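Local coordinates for 450aa long hypothetical fmu protein (Pyrococcus horikoshii, PDB 2YXL) that probably transfers a methyl group from S-adenosyl-L-methionine to carbon 5 of cytosine in RNA, and here binds the cofactor analogue sinefungin, at residues 6-11 / 54-59; 91-96 / 135-140; 252-257 / 443-448; 373-378 / 383-388. One frame throughout, in Å; residues are numbered along the deposited sequence.

Interaction 1: 6-11 / 54-59; sequences KKLSIP and TMIFYD
No flat group lies between Leu8 and Ile10 on one side and Ile56 on the other. Within 54-59, Phe57 CD1 lies 3.9 Å above the centre of one face of the Tyr58 ring, well removed from the meeting point. The contact itself is made by three methyl groups. Ile10 and Ile56 extend toward each other tip to tip, with Ile10 CD1 3.9 Å from Ile56 CD1. Leu8 CD2 comes in beside this pair, 4.2 Å from Ile56 CD1 and 3.8 Å from Ile10 CD1, completing a nearly equilateral triangle. Ile56 points its longer branch outward because CG1 stands anti to the carbonyl carbon (chi1 -66°). An unbranched methyl end can thus leave the helix and meet the extended segment, whose Leu8 and Ile10 face inward while Ser9 between them lies at the exposed surface. The extended backbone is anchored by Thr106 and Ser103: Thr106 OG1 bonds to both Leu8 O and Ile10 N, and Ser103 OG also reaches Leu8 O. Pro11 then stands at the N-cap of helix 12-24, so 6-11 is the lead-in that closes over helix 47-75 in the helical N-terminal region. Small as it is, the contact is wholly aliphatic: it is held by dispersion and exclusion of water, while the polar bonds to Ser103 and Thr106 probably fix the course of the segment.

Interaction 2: 91-96 / 135-140; sequences RVAVDI and DKIFEY
Ile137 drives into the flank of helix 84-99 at Ala93 and Val94, a helix-against-helix contact inside the all-helical N-terminal region, which probably corresponds to the NusB-like domain of bacterial Fmu/RsmB. From the helix of 124-138 its CB points at the partner, and the two branches then divide the work. CG1, set anti to the carbonyl carbon (chi1 -69°), passes Val94 CG2 at 4.2 Å. Beyond it, the terminal CD1 comes to 4.4 Å from Ala93 CB, a looser touch. The short branch lies closest to the opposing backbone: Ile137 CG2 is 3.9 Å from Ala93 O and 4.0 Å from Val94 CA. Small and beta-branched residues suit this surface. Alanine leaves the helix backbone accessible, so that a methyl group can settle against a carbonyl oxygen, whereas valine offers a short methyl branch that Ile137 crosses. The two side chains, Val94 and Ile137, meet at about a right angle. Leu90 and Ala97, on the turns of helix 84-99 before and after, also touch Ile137 and extend its seat along that helix. Nearby, Tyr140 turns back from the end of the segment to bond through OH with Glu73 of helix 47-75. Val94 itself contributes mainly CG2, which approaches Ile137 CG2 to 4.0 Å.

Interaction 3: 252-257 / 443-448; sequences SIVLDP and YALLEK
The backbone oxygen of Leu255, a residue that packs on Leu445, accepts a hydrogen bond from Lys333 NZ, tying the last turn of helix 246-255 to the strand 331-337 of the class I methyltransferase sheet. That sheet has the Rossmann-like order of this superfamily, and 441-447 runs antiparallel to 383-389 and pairs with 412-413 and 429-431 as well. Leu445 turns its side chain toward the helix, whereas Ala444 and Leu446, its neighbours along the strand, pack against helix 398-407. With CG anti to the backbone N (chi1 -169°), the Leu445 side chain is carried off the strand toward the helix, and the fork at CG then sends its methyls to two residues. CD1 meets Leu255 CD2 at 4.2 Å, and CD2 goes to Val254, where it is as close to the backbone oxygen as to a side-chain methyl. A forked residue therefore suits this strand position: one leucine can cover two successive residues of the helical turn. Leu386 of the neighbouring strand touches both Leu255 and Leu445 and widens the apolar layer. On the polar side, Tyr443 OH bonds to Ala247 O near the start of the helix, so the strand grips that helix at two heights. The helix ends at Leu255, and Asp256, with positive phi (62°), leaves the helical path just ahead of Pro257. Val254 CG1 stands 4.2 Å from Leu445 CD2.

Interaction 4: 373-378 / 383-388; sequences ESAARL and GRLLYT
Leu385 presses one methyl into the helical segment 373-378, and the close part of the contact is confined to that spot. Its CD1 lies 3.9 Å from Ala375 CB, and Leu385 CG follows at 4.1 Å from the same Ala375 CB. The methyl also reaches the backbone, with Leu385 CD1 standing 4.2 Å from Ala376 N. Leu385 delivers it there because CG is anti to the backbone N (chi1 -159°), which carries the branch off the strand and up to the helix. Alanine suits the receiving position: a single methyl leaves the helix near enough to the sheet for a leucine to reach its backbone. Away from this point the packing quickly thins. Ala376 aims its own CB away from the strand, where it touches Phe404, His408 and Phe411; Phe404 also touches Leu385 and so links the two. Glu373 likewise points off, and as a charged residue on the outer side of the helix it is exposed to solvent. Ser374 is buried, but its OG is satisfied by Ala319 O rather than by the strand. Farther along the strand, Thr388 OG1 bonds to Asp337 OD1, which links this end of the strand to a residue predicted to bind S-adenosyl-L-methionine. Helix 361-376 connects the parallel neighbours 331-337 and 383-389, which makes this the helix-on-sheet packing of a beta-alpha-beta crossover in the Rossmann-like methyltransferase fold.

The four contacts form two pairs at opposite sides of the chain's centre. In the helical region, interactions 1 and 2 have centres about 14 Å apart and share a packed surface: Ile10 CD1 lies 3.9 Å from Ile96 CD1. In the methyltransferase region, interactions 3 and 4 are about 9 Å apart between centres, and their strands are sheet neighbours, probably hydrogen-bonded from Tyr387 N to Ala444 O (2.8 Å); along the chain, interaction 4 is nested within the loop that interaction 3 closes. The side chains of Leu255 and Ala375 are each about 11 Å from sinefungin, so both contacts lie near the pocket without touching the ligand. Centres of interactions 1 and 4 are about 47 Å apart.

Interaction 1: 6-11 / 54-59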
loop_
_atom_site.group_PDB
_atom_site.type_symbol
_atom_site.label_atom_id
_atom_site.label_comp_id
_atom_site.label_asym_id
_atom_site.label_seq_id
_atom_site.Cartn_x
_atom_site.Cartn_y
_atom_site.Cartn_z
ATOM N N LYS A 6 25.124 -14.225 -18.320
ATOM C CA LYS A 6 24.287 -15.107 -19.184
ATOM C C LYS A 6 22.794 -14.845 -18.963
ATOM O O LYS A 6 22.301 -13.756 -19.269
ATOM C CB LYS A 6 24.634 -16.580 -18.946
ATOM N N LYS A 7 22.087 -15.838 -18.423
ATOM C CA LYS A 7 20.640 -15.759 -18.228
ATOM C C LYS A 7 20.240 -15.724 -16.749
ATOM O O LYS A 7 21.064 -15.435 -15.879
ATOM C CB LYS A 7 19.942 -16.920 -18.944
ATOM C CG LYS A 7 19.872 -16.774 -20.456
ATOM C CD LYS A 7 19.043 -17.886 -21.077
ATOM C CE LYS A 7 18.960 -17.734 -22.587
ATOM N NZ LYS A 7 18.142 -18.811 -23.211
ATOM N N LEU A 8 18.967 -16.011 -16.483
ATOM C CA LEU A 8 18.417 -16.006 -15.131
ATOM C C LEU A 8 18.485 -17.399 -14.501
ATOM O O LEU A 8 17.776 -18.316 -14.926
ATOM C CB LEU A 8 16.968 -15.504 -15.157
ATOM C CG LEU A 8 16.171 -15.402 -13.852
ATOM C CD1 LEU A 8 16.514 -14.125 -13.108
ATOM C CD2 LEU A 8 14.682 -15.455 -14.140
ATOM N N SER A 9 19.343 -17.545 -13.492
ATOM C CA SER A 9 19.467 -18.799 -12.745
ATOM C C SER A 9 18.913 -18.663 -11.325
ATOM O O SER A 9 19.464 -17.928 -10.502
ATOM C CB SER A 9 20.924 -19.268 -12.709
ATOM O OG SER A 9 21.748 -18.311 -12.066
ATOM N N ILE A 10 17.818 -19.372 -11.051
ATOM C CA ILE A 10 17.196 -19.366 -9.727
ATOM C C ILE A 10 17.387 -20.733 -9.061
ATOM O O ILE A 10 17.007 -21.756 -9.632
ATOM C CB ILE A 10 15.680 -18.992 -9.791
ATOM C CG1 ILE A 10 15.469 -17.709 -10.604
ATOM C CG2 ILE A 10 15.092 -18.832 -8.384
ATOM C CD1 ILE A 10 14.019 -17.412 -10.950
ATOM N N PRO A 11 17.995 -20.751 -7.856
ATOM C CA PRO A 11 18.176 -21.977 -7.069
ATOM C C PRO A 11 16.841 -22.535 -6.541
ATOM O O PRO A 11 15.852 -21.802 -6.500
ATOM C CB PRO A 11 19.067 -21.515 -5.910
ATOM C CG PRO A 11 18.785 -20.064 -5.774
ATOM C CD PRO A 11 18.565 -19.575 -7.172
ATOM N N THR A 54 12.555 -10.346 -5.601
ATOM C CA THR A 54 11.723 -9.176 -5.301
ATOM C C THR A 54 11.225 -8.527 -6.594
ATOM O O THR A 54 10.051 -8.167 -6.704
ATOM C CB THR A 54 12.488 -8.143 -4.433
ATOM O OG1 THR A 54 12.788 -8.726 -3.160
ATOM C CG2 THR A 54 11.668 -6.874 -4.211
ATOM N N MET A 55 12.125 -8.393 -7.565
ATOM C CA MET A 55 11.781 -7.874 -8.885
ATOM C C MET A 55 10.696 -8.731 -9.552
ATOM O O MET A 55 9.728 -8.196 -10.095
ATOM C CB MET A 55 13.044 -7.775 -9.756
ATOM C CG MET A 55 12.825 -7.267 -11.181
ATOM S SD MET A 55 12.279 -8.560 -12.324
ATOM C CE MET A 55 13.787 -9.517 -12.538
ATOM N N ILE A 56 10.859 -10.053 -9.496
ATOM C CA ILE A 56 9.875 -10.987 -10.055
ATOM C C ILE A 56 8.536 -10.882 -9.314
ATOM O O ILE A 56 7.472 -10.851 -9.942
ATOM C CB ILE A 56 10.406 -12.450 -10.062
ATOM C CG1 ILE A 56 11.591 -12.582 -11.032
ATOM C CG2 ILE A 56 9.293 -13.445 -10.429
ATOM C CD1 ILE A 56 12.306 -13.924 -10.981
ATOM N N PHE A 57 8.608 -10.806 -7.986
ATOM C CA PHE A 57 7.437 -10.638 -7.128
ATOM C C PHE A 57 6.554 -9.480 -7.595
ATOM O O PHE A 57 5.361 -9.668 -7.847
ATOM C CB PHE A 57 7.876 -10.440 -5.670
ATOM C CG PHE A 57 6.739 -10.267 -4.702
ATOM C CD1 PHE A 57 6.317 -8.993 -4.323
ATOM C CD2 PHE A 57 6.097 -11.377 -4.154
ATOM C CE1 PHE A 57 5.265 -8.825 -3.421
ATOM C CE2 PHE A 57 5.045 -11.221 -3.251
ATOM C CZ PHE A 57 4.630 -9.940 -2.883
ATOM N N TYR A 58 7.145 -8.296 -7.726
ATOM C CA TYR A 58 6.403 -7.113 -8.163
ATOM C C TYR A 58 5.995 -7.148 -9.635
ATOM O O TYR A 58 4.997 -6.539 -10.013
ATOM C CB TYR A 58 7.173 -5.824 -7.848
ATOM C CG TYR A 58 7.197 -5.481 -6.375
ATOM C CD1 TYR A 58 8.403 -5.409 -5.679
ATOM C CD2 TYR A 58 6.011 -5.241 -5.673
ATOM C CE1 TYR A 58 8.432 -5.097 -4.325
ATOM C CE2 TYR A 58 6.027 -4.932 -4.316
ATOM C CZ TYR A 58 7.241 -4.860 -3.649
ATOM O OH TYR A 58 7.272 -4.552 -2.309
ATOM N N ASP A 59 6.764 -7.851 -10.460
ATOM C CA ASP A 59 6.403 -8.039 -11.859
ATOM C C ASP A 59 5.118 -8.867 -11.974
ATOM O O ASP A 59 4.254 -8.566 -12.801
ATOM C CB ASP A 59 7.549 -8.711 -12.623
ATOM C CG ASP A 59 7.426 -8.550 -14.126
ATOM O OD1 ASP A 59 7.329 -7.404 -14.606
ATOM O OD2 ASP A 59 7.447 -9.573 -14.837
#

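Interaction 2: 91-96 / 135-140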
loop_
_atom_site.group_PDB
_atom_site.type_symbol
_atom_site.label_atom_id
_atom_site.label_comp_id
_atom_site.label_asym_id
_atom_site.label_seq_id
_atom_site.Cartn_x
_atom_site.Cartn_y
_atom_site.Cartn_z
ATOM N N ARG A 91 1.302 -18.694 -11.981
ATOM C CA ARG A 91 1.633 -17.276 -12.138
ATOM C C ARG A 91 3.146 -17.048 -12.216
ATOM O O ARG A 91 3.633 -16.300 -13.068
ATOM C CB ARG A 91 1.025 -16.448 -11.002
ATOM C CG ARG A 91 -0.471 -16.214 -11.142
ATOM C CD ARG A 91 -1.085 -15.636 -9.876
ATOM N NE ARG A 91 -2.454 -15.177 -10.120
ATOM C CZ ARG A 91 -3.284 -14.712 -9.190
ATOM N NH1 ARG A 91 -2.913 -14.637 -7.915
ATOM N NH2 ARG A 91 -4.502 -14.323 -9.539
ATOM N N VAL A 92 3.876 -17.710 -11.325
ATOM C CA VAL A 92 5.326 -17.645 -11.288
ATOM C C VAL A 92 5.935 -18.159 -12.601
ATOM O O VAL A 92 6.815 -17.508 -13.184
ATOM C CB VAL A 92 5.876 -18.427 -10.065
ATOM C CG1 VAL A 92 7.377 -18.682 -10.190
ATOM C CG2 VAL A 92 5.559 -17.681 -8.772
ATOM N N ALA A 93 5.446 -19.310 -13.066
ATOM C CA ALA A 93 5.969 -19.946 -14.278
ATOM C C ALA A 93 5.684 -19.136 -15.543
ATOM O O ALA A 93 6.563 -18.985 -16.392
ATOM C CB ALA A 93 5.434 -21.369 -14.416
ATOM N N VAL A 94 4.462 -18.620 -15.662
ATOM C CA VAL A 94 4.065 -17.812 -16.818
ATOM C C VAL A 94 4.873 -16.514 -16.885
ATOM O O VAL A 94 5.333 -16.118 -17.956
ATOM C CB VAL A 94 2.533 -17.528 -16.828
ATOM C CG1 VAL A 94 2.174 -16.431 -17.835
ATOM C CG2 VAL A 94 1.755 -18.810 -17.131
ATOM N N ASP A 95 5.063 -15.873 -15.734
ATOM C CA ASP A 95 5.846 -14.642 -15.657
ATOM C C ASP A 95 7.316 -14.867 -16.015
ATOM O O ASP A 95 7.924 -14.061 -16.729
ATOM C CB ASP A 95 5.743 -14.033 -14.261
ATOM C CG ASP A 95 6.337 -12.649 -14.188
ATOM O OD1 ASP A 95 7.367 -12.477 -13.503
ATOM O OD2 ASP A 95 5.781 -11.732 -14.827
ATOM N N ILE A 96 7.882 -15.962 -15.513
ATOM C CA ILE A 96 9.277 -16.294 -15.775
ATOM C C ILE A 96 9.484 -16.648 -17.252
ATOM O O ILE A 96 10.443 -16.185 -17.874
ATOM C CB ILE A 96 9.803 -17.387 -14.804
ATOM C CG1 ILE A 96 10.112 -16.756 -13.441
ATOM C CG2 ILE A 96 11.048 -18.061 -15.355
ATOM C CD1 ILE A 96 10.399 -17.745 -12.327
ATOM N N ASP A 135 5.344 -27.486 -20.281
ATOM C CA ASP A 135 5.706 -27.364 -21.694
ATOM C C ASP A 135 4.787 -26.424 -22.475
ATOM O O ASP A 135 5.262 -25.632 -23.293
ATOM C CB ASP A 135 5.775 -28.740 -22.368
ATOM C CG ASP A 135 7.115 -29.439 -22.152
ATOM O OD1 ASP A 135 7.220 -30.634 -22.499
ATOM O OD2 ASP A 135 8.063 -28.802 -21.640
ATOM N N LYS A 136 3.482 -26.508 -22.215
ATOM C CA LYS A 136 2.496 -25.613 -22.832
ATOM C C LYS A 136 2.807 -24.146 -22.530
ATOM O O LYS A 136 2.704 -23.288 -23.409
ATOM C CB LYS A 136 1.078 -25.957 -22.360
ATOM C CG LYS A 136 0.463 -27.207 -22.994
ATOM C CD LYS A 136 -0.395 -26.873 -24.221
ATOM C CE LYS A 136 0.351 -27.083 -25.542
ATOM N NZ LYS A 136 0.481 -28.529 -25.897
ATOM N N ILE A 137 3.198 -23.881 -21.284
ATOM C CA ILE A 137 3.563 -22.542 -20.827
ATOM C C ILE A 137 4.815 -22.025 -21.546
ATOM O O ILE A 137 4.847 -20.880 -21.999
ATOM C CB ILE A 137 3.742 -22.506 -19.283
ATOM C CG1 ILE A 137 2.381 -22.683 -18.594
ATOM C CG2 ILE A 137 4.415 -21.211 -18.828
ATOM C CD1 ILE A 137 2.457 -23.047 -17.121
ATOM N N PHE A 138 5.832 -22.874 -21.665
ATOM C CA PHE A 138 7.077 -22.481 -22.324
ATOM C C PHE A 138 6.969 -22.374 -23.849
ATOM O O PHE A 138 7.827 -21.774 -24.493
ATOM C CB PHE A 138 8.236 -23.390 -21.899
ATOM C CG PHE A 138 8.796 -23.047 -20.549
ATOM C CD1 PHE A 138 8.405 -23.753 -19.419
ATOM C CD2 PHE A 138 9.702 -21.997 -20.404
ATOM C CE1 PHE A 138 8.911 -23.431 -18.164
ATOM C CE2 PHE A 138 10.214 -21.667 -19.151
ATOM C CZ PHE A 138 9.812 -22.388 -18.026
ATOM N N GLU A 139 5.903 -22.941 -24.408
ATOM C CA GLU A 139 5.652 -22.891 -25.847
ATOM C C GLU A 139 4.556 -21.892 -26.228
ATOM O O GLU A 139 4.238 -21.743 -27.411
ATOM C CB GLU A 139 5.279 -24.279 -26.370
ATOM C CG GLU A 139 6.431 -25.272 -26.419
ATOM C CD GLU A 139 5.956 -26.706 -26.571
ATOM O OE1 GLU A 139 4.811 -27.005 -26.162
ATOM O OE2 GLU A 139 6.727 -27.540 -27.091
ATOM N N TYR A 140 3.985 -21.214 -25.234
ATOM C CA TYR A 140 2.876 -20.288 -25.464
ATOM C C TYR A 140 3.289 -19.065 -26.281
ATOM O O TYR A 140 4.241 -18.365 -25.929
ATOM C CB TYR A 140 2.241 -19.847 -24.137
ATOM C CG TYR A 140 1.259 -18.705 -24.280
ATOM C CD1 TYR A 140 -0.037 -18.927 -24.744
ATOM C CD2 TYR A 140 1.629 -17.401 -23.960
ATOM C CE1 TYR A 140 -0.940 -17.878 -24.884
ATOM C CE2 TYR A 140 0.734 -16.344 -24.095
ATOM C CZ TYR A 140 -0.547 -16.591 -24.557
ATOM O OH TYR A 140 -1.432 -15.546 -24.691
#

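Interaction 3: 252-257 / 443-448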
loop_
_atom_site.group_PDB
_atom_site.type_symbol
_atom_site.label_atom_id
_atom_site.label_comp_id
_atom_site.label_asym_id
_atom_site.label_seq_id
_atom_site.Cartn_x
_atom_site.Cartn_y
_atom_site.Cartn_z
ATOM N N SER A 252 -0.609 14.588 8.736
ATOM C CA SER A 252 -0.525 14.978 10.147
ATOM C C SER A 252 0.011 16.393 10.345
ATOM O O SER A 252 -0.453 17.112 11.228
ATOM C CB SER A 252 0.320 13.985 10.946
ATOM O OG SER A 252 -0.330 12.731 11.050
ATOM N N ILE A 253 0.985 16.787 9.525
ATOM C CA ILE A 253 1.576 18.126 9.613
ATOM C C ILE A 253 0.551 19.201 9.236
ATOM O O ILE A 253 0.497 20.258 9.861
ATOM C CB ILE A 253 2.879 18.244 8.762
ATOM C CG1 ILE A 253 3.982 17.368 9.361
ATOM C CG2 ILE A 253 3.366 19.700 8.674
ATOM C CD1 ILE A 253 5.045 16.920 8.366
ATOM N N VAL A 254 -0.264 18.909 8.225
ATOM C CA VAL A 254 -1.309 19.826 7.760
ATOM C C VAL A 254 -2.391 20.072 8.826
ATOM O O VAL A 254 -2.739 21.225 9.096
ATOM C CB VAL A 254 -1.925 19.344 6.413
ATOM C CG1 VAL A 254 -3.269 20.022 6.128
ATOM C CG2 VAL A 254 -0.945 19.594 5.272
ATOM N N LEU A 255 -2.897 18.994 9.428
ATOM C CA LEU A 255 -3.877 19.077 10.515
ATOM C C LEU A 255 -3.326 19.928 11.659
ATOM O O LEU A 255 -4.063 20.702 12.294
ATOM C CB LEU A 255 -4.226 17.678 11.038
ATOM C CG LEU A 255 -5.656 17.309 11.477
ATOM C CD1 LEU A 255 -5.612 16.264 12.589
ATOM C CD2 LEU A 255 -6.530 18.489 11.907
ATOM N N ASP A 256 -2.026 19.759 11.911
ATOM C CA ASP A 256 -1.261 20.577 12.854
ATOM C C ASP A 256 -1.759 20.483 14.306
ATOM O O ASP A 256 -2.222 21.477 14.869
ATOM C CB ASP A 256 -1.206 22.035 12.369
ATOM C CG ASP A 256 -0.207 22.873 13.140
ATOM O OD1 ASP A 256 -0.424 24.099 13.238
ATOM O OD2 ASP A 256 0.792 22.309 13.647
ATOM N N PRO A 257 -1.659 19.286 14.918
ATOM C CA PRO A 257 -2.058 19.146 16.316
ATOM C C PRO A 257 -1.046 19.780 17.267
ATOM O O PRO A 257 0.162 19.707 17.025
ATOM C CB PRO A 257 -2.111 17.629 16.511
ATOM C CG PRO A 257 -1.122 17.098 15.540
ATOM C CD PRO A 257 -1.184 18.008 14.351
ATOM N N TYR A 443 -6.295 15.504 0.258
ATOM C CA TYR A 443 -6.361 16.259 1.507
ATOM C C TYR A 443 -7.535 17.234 1.481
ATOM O O TYR A 443 -7.728 17.962 0.500
ATOM C CB TYR A 443 -5.072 17.065 1.728
ATOM C CG TYR A 443 -3.782 16.287 1.600
ATOM C CD1 TYR A 443 -3.253 15.982 0.348
ATOM C CD2 TYR A 443 -3.074 15.886 2.735
ATOM C CE1 TYR A 443 -2.072 15.279 0.222
ATOM C CE2 TYR A 443 -1.883 15.181 2.621
ATOM C CZ TYR A 443 -1.389 14.883 1.360
ATOM O OH TYR A 443 -0.218 14.183 1.221
ATOM N N ALA A 444 -8.309 17.256 2.565
ATOM C CA ALA A 444 -9.362 18.251 2.742
ATOM C C ALA A 444 -9.391 18.721 4.187
ATOM O O ALA A 444 -9.750 17.957 5.086
ATOM C CB ALA A 444 -10.704 17.688 2.338
ATOM N N LEU A 445 -8.995 19.972 4.403
ATOM C CA LEU A 445 -8.978 20.551 5.740
ATOM C C LEU A 445 -10.234 21.387 5.976
ATOM O O LEU A 445 -10.593 22.247 5.168
ATOM C CB LEU A 445 -7.703 21.374 5.976
ATOM C CG LEU A 445 -7.395 21.833 7.410
ATOM C CD1 LEU A 445 -7.151 20.650 8.351
ATOM C CD2 LEU A 445 -6.207 22.787 7.432
ATOM N N LEU A 446 -10.890 21.114 7.098
ATOM C CA LEU A 446 -12.192 21.683 7.408
ATOM C C LEU A 446 -12.184 22.234 8.824
ATOM O O LEU A 446 -11.566 21.652 9.712
ATOM C CB LEU A 446 -13.272 20.601 7.278
ATOM C CG LEU A 446 -13.266 19.776 5.983
ATOM C CD1 LEU A 446 -13.680 18.327 6.224
ATOM C CD2 LEU A 446 -14.132 20.434 4.916
ATOM N N GLU A 447 -12.856 23.362 9.030
ATOM C CA GLU A 447 -13.072 23.873 10.381
ATOM C C GLU A 447 -14.489 24.404 10.558
ATOM O O GLU A 447 -15.116 24.859 9.597
ATOM C CB GLU A 447 -12.025 24.933 10.765
ATOM C CG GLU A 447 -12.229 26.334 10.193
ATOM C CD GLU A 447 -11.472 27.404 10.972
ATOM O OE1 GLU A 447 -11.856 28.591 10.887
ATOM O OE2 GLU A 447 -10.496 27.065 11.679
ATOM N N LYS A 448 -14.990 24.323 11.788
ATOM C CA LYS A 448 -16.283 24.902 12.129
ATOM C C LYS A 448 -16.178 26.418 12.198
ATOM O O LYS A 448 -17.010 27.129 11.640
ATOM C CB LYS A 448 -16.802 24.347 13.455
ATOM C CG LYS A 448 -17.340 22.933 13.382
ATOM C CD LYS A 448 -18.121 22.589 14.641
ATOM C CE LYS A 448 -18.811 21.242 14.512
ATOM N NZ LYS A 448 -19.616 20.917 15.720
#

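Interaction 4: 373-378 / 383-388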
loop_
_atom_site.group_PDB
_atom_site.type_symbol
_atom_site.label_atom_id
_atom_site.label_comp_id
_atom_site.label_asym_id
_atom_site.label_seq_id
_atom_site.Cartn_x
_atom_site.Cartn_y
_atom_site.Cartn_z
ATOM N N GLU A 373 -19.683 12.211 8.790
ATOM C CA GLU A 373 -20.759 12.738 9.631
ATOM C C GLU A 373 -20.458 12.487 11.108
ATOM O O GLU A 373 -20.777 13.317 11.964
ATOM C CB GLU A 373 -22.111 12.116 9.251
ATOM C CG GLU A 373 -23.321 12.830 9.860
ATOM C CD GLU A 373 -24.612 12.026 9.768
ATOM O OE1 GLU A 373 -24.739 11.177 8.859
ATOM O OE2 GLU A 373 -25.511 12.254 10.611
ATOM N N SER A 374 -19.849 11.338 11.394
ATOM C CA SER A 374 -19.402 11.006 12.744
ATOM C C SER A 374 -18.249 11.918 13.180
ATOM O O SER A 374 -18.160 12.295 14.352
ATOM C CB SER A 374 -18.989 9.534 12.827
ATOM O OG SER A 374 -18.740 9.139 14.214
ATOM N N ALA A 375 -17.381 12.272 12.231
ATOM C CA ALA A 375 -16.265 13.185 12.486
ATOM C C ALA A 375 -16.757 14.597 12.792
ATOM O O ALA A 375 -16.313 15.214 13.762
ATOM C CB ALA A 375 -15.294 13.200 11.301
ATOM N N ALA A 376 -17.681 15.089 11.964
ATOM C CA ALA A 376 -18.239 16.437 12.098
ATOM C C ALA A 376 -18.711 16.730 13.511
ATOM O O ALA A 376 -18.412 17.787 14.069
ATOM C CB ALA A 376 -19.385 16.636 11.120
ATOM N N ARG A 377 -19.437 15.776 14.086
ATOM C CA ARG A 377 -20.061 15.945 15.395
ATOM C C ARG A 377 -19.066 15.843 16.559
ATOM O O ARG A 377 -19.405 16.178 17.695
ATOM C CB ARG A 377 -21.220 14.952 15.554
ATOM C CG ARG A 377 -22.435 15.285 14.686
ATOM C CD ARG A 377 -23.283 14.062 14.339
ATOM N NE ARG A 377 -24.002 13.517 15.492
ATOM C CZ ARG A 377 -23.949 12.247 15.886
ATOM N NH1 ARG A 377 -23.218 11.361 15.216
ATOM N NH2 ARG A 377 -24.639 11.855 16.948
ATOM N N LEU A 378 -17.844 15.398 16.267
ATOM C CA LEU A 378 -16.778 15.313 17.270
ATOM C C LEU A 378 -15.989 16.617 17.415
ATOM O O LEU A 378 -15.375 16.868 18.456
ATOM C CB LEU A 378 -15.819 14.161 16.956
ATOM C CG LEU A 378 -16.287 12.714 17.134
ATOM C CD1 LEU A 378 -15.277 11.774 16.502
ATOM C CD2 LEU A 378 -16.494 12.358 18.596
ATOM N N GLY A 383 -12.551 23.951 16.383
ATOM C CA GLY A 383 -11.726 22.834 15.927
ATOM C C GLY A 383 -11.565 22.654 14.429
ATOM O O GLY A 383 -12.159 23.388 13.636
ATOM N N ARG A 384 -10.756 21.663 14.051
ATOM C CA ARG A 384 -10.465 21.364 12.646
ATOM C C ARG A 384 -10.590 19.878 12.308
ATOM O O ARG A 384 -10.282 19.011 13.125
ATOM C CB ARG A 384 -9.072 21.868 12.254
ATOM C CG ARG A 384 -8.981 23.378 12.069
ATOM C CD ARG A 384 -7.673 23.784 11.418
ATOM N NE ARG A 384 -7.599 25.227 11.190
ATOM C CZ ARG A 384 -6.636 25.834 10.500
ATOM N NH1 ARG A 384 -5.652 25.130 9.955
ATOM N NH2 ARG A 384 -6.659 27.150 10.349
ATOM N N LEU A 385 -11.042 19.603 11.088
ATOM C CA LEU A 385 -11.189 18.248 10.586
ATOM C C LEU A 385 -10.335 18.097 9.331
ATOM O O LEU A 385 -10.434 18.909 8.409
ATOM C CB LEU A 385 -12.660 17.970 10.242
ATOM C CG LEU A 385 -13.233 16.544 10.148
ATOM C CD1 LEU A 385 -14.632 16.584 9.556
ATOM C CD2 LEU A 385 -12.374 15.581 9.350
ATOM N N LEU A 386 -9.492 17.069 9.297
ATOM C CA LEU A 386 -8.792 16.722 8.064
ATOM C C LEU A 386 -9.275 15.385 7.534
ATOM O O LEU A 386 -9.270 14.378 8.244
ATOM C CB LEU A 386 -7.267 16.714 8.238
ATOM C CG LEU A 386 -6.448 16.242 7.023
ATOM C CD1 LEU A 386 -6.512 17.215 5.842
ATOM C CD2 LEU A 386 -5.005 15.976 7.416
ATOM N N TYR A 387 -9.708 15.402 6.279
ATOM C CA TYR A 387 -10.129 14.201 5.590
ATOM C C TYR A 387 -9.069 13.838 4.554
ATOM O O TYR A 387 -8.681 14.671 3.729
ATOM C CB TYR A 387 -11.493 14.433 4.935
ATOM C CG TYR A 387 -12.003 13.290 4.087
ATOM C CD1 TYR A 387 -12.681 12.213 4.663
ATOM C CD2 TYR A 387 -11.835 13.300 2.704
ATOM C CE1 TYR A 387 -13.171 11.166 3.881
ATOM C CE2 TYR A 387 -12.319 12.257 1.913
ATOM C CZ TYR A 387 -12.985 11.197 2.509
ATOM O OH TYR A 387 -13.451 10.168 1.725
ATOM N N THR A 388 -8.584 12.603 4.621
ATOM C CA THR A 388 -7.622 12.105 3.644
ATOM C C THR A 388 -7.981 10.703 3.198
ATOM O O THR A 388 -8.519 9.914 3.975
ATOM C CB THR A 388 -6.159 12.072 4.179
ATOM O OG1 THR A 388 -6.074 11.219 5.327
ATOM C CG2 THR A 388 -5.654 13.458 4.528
#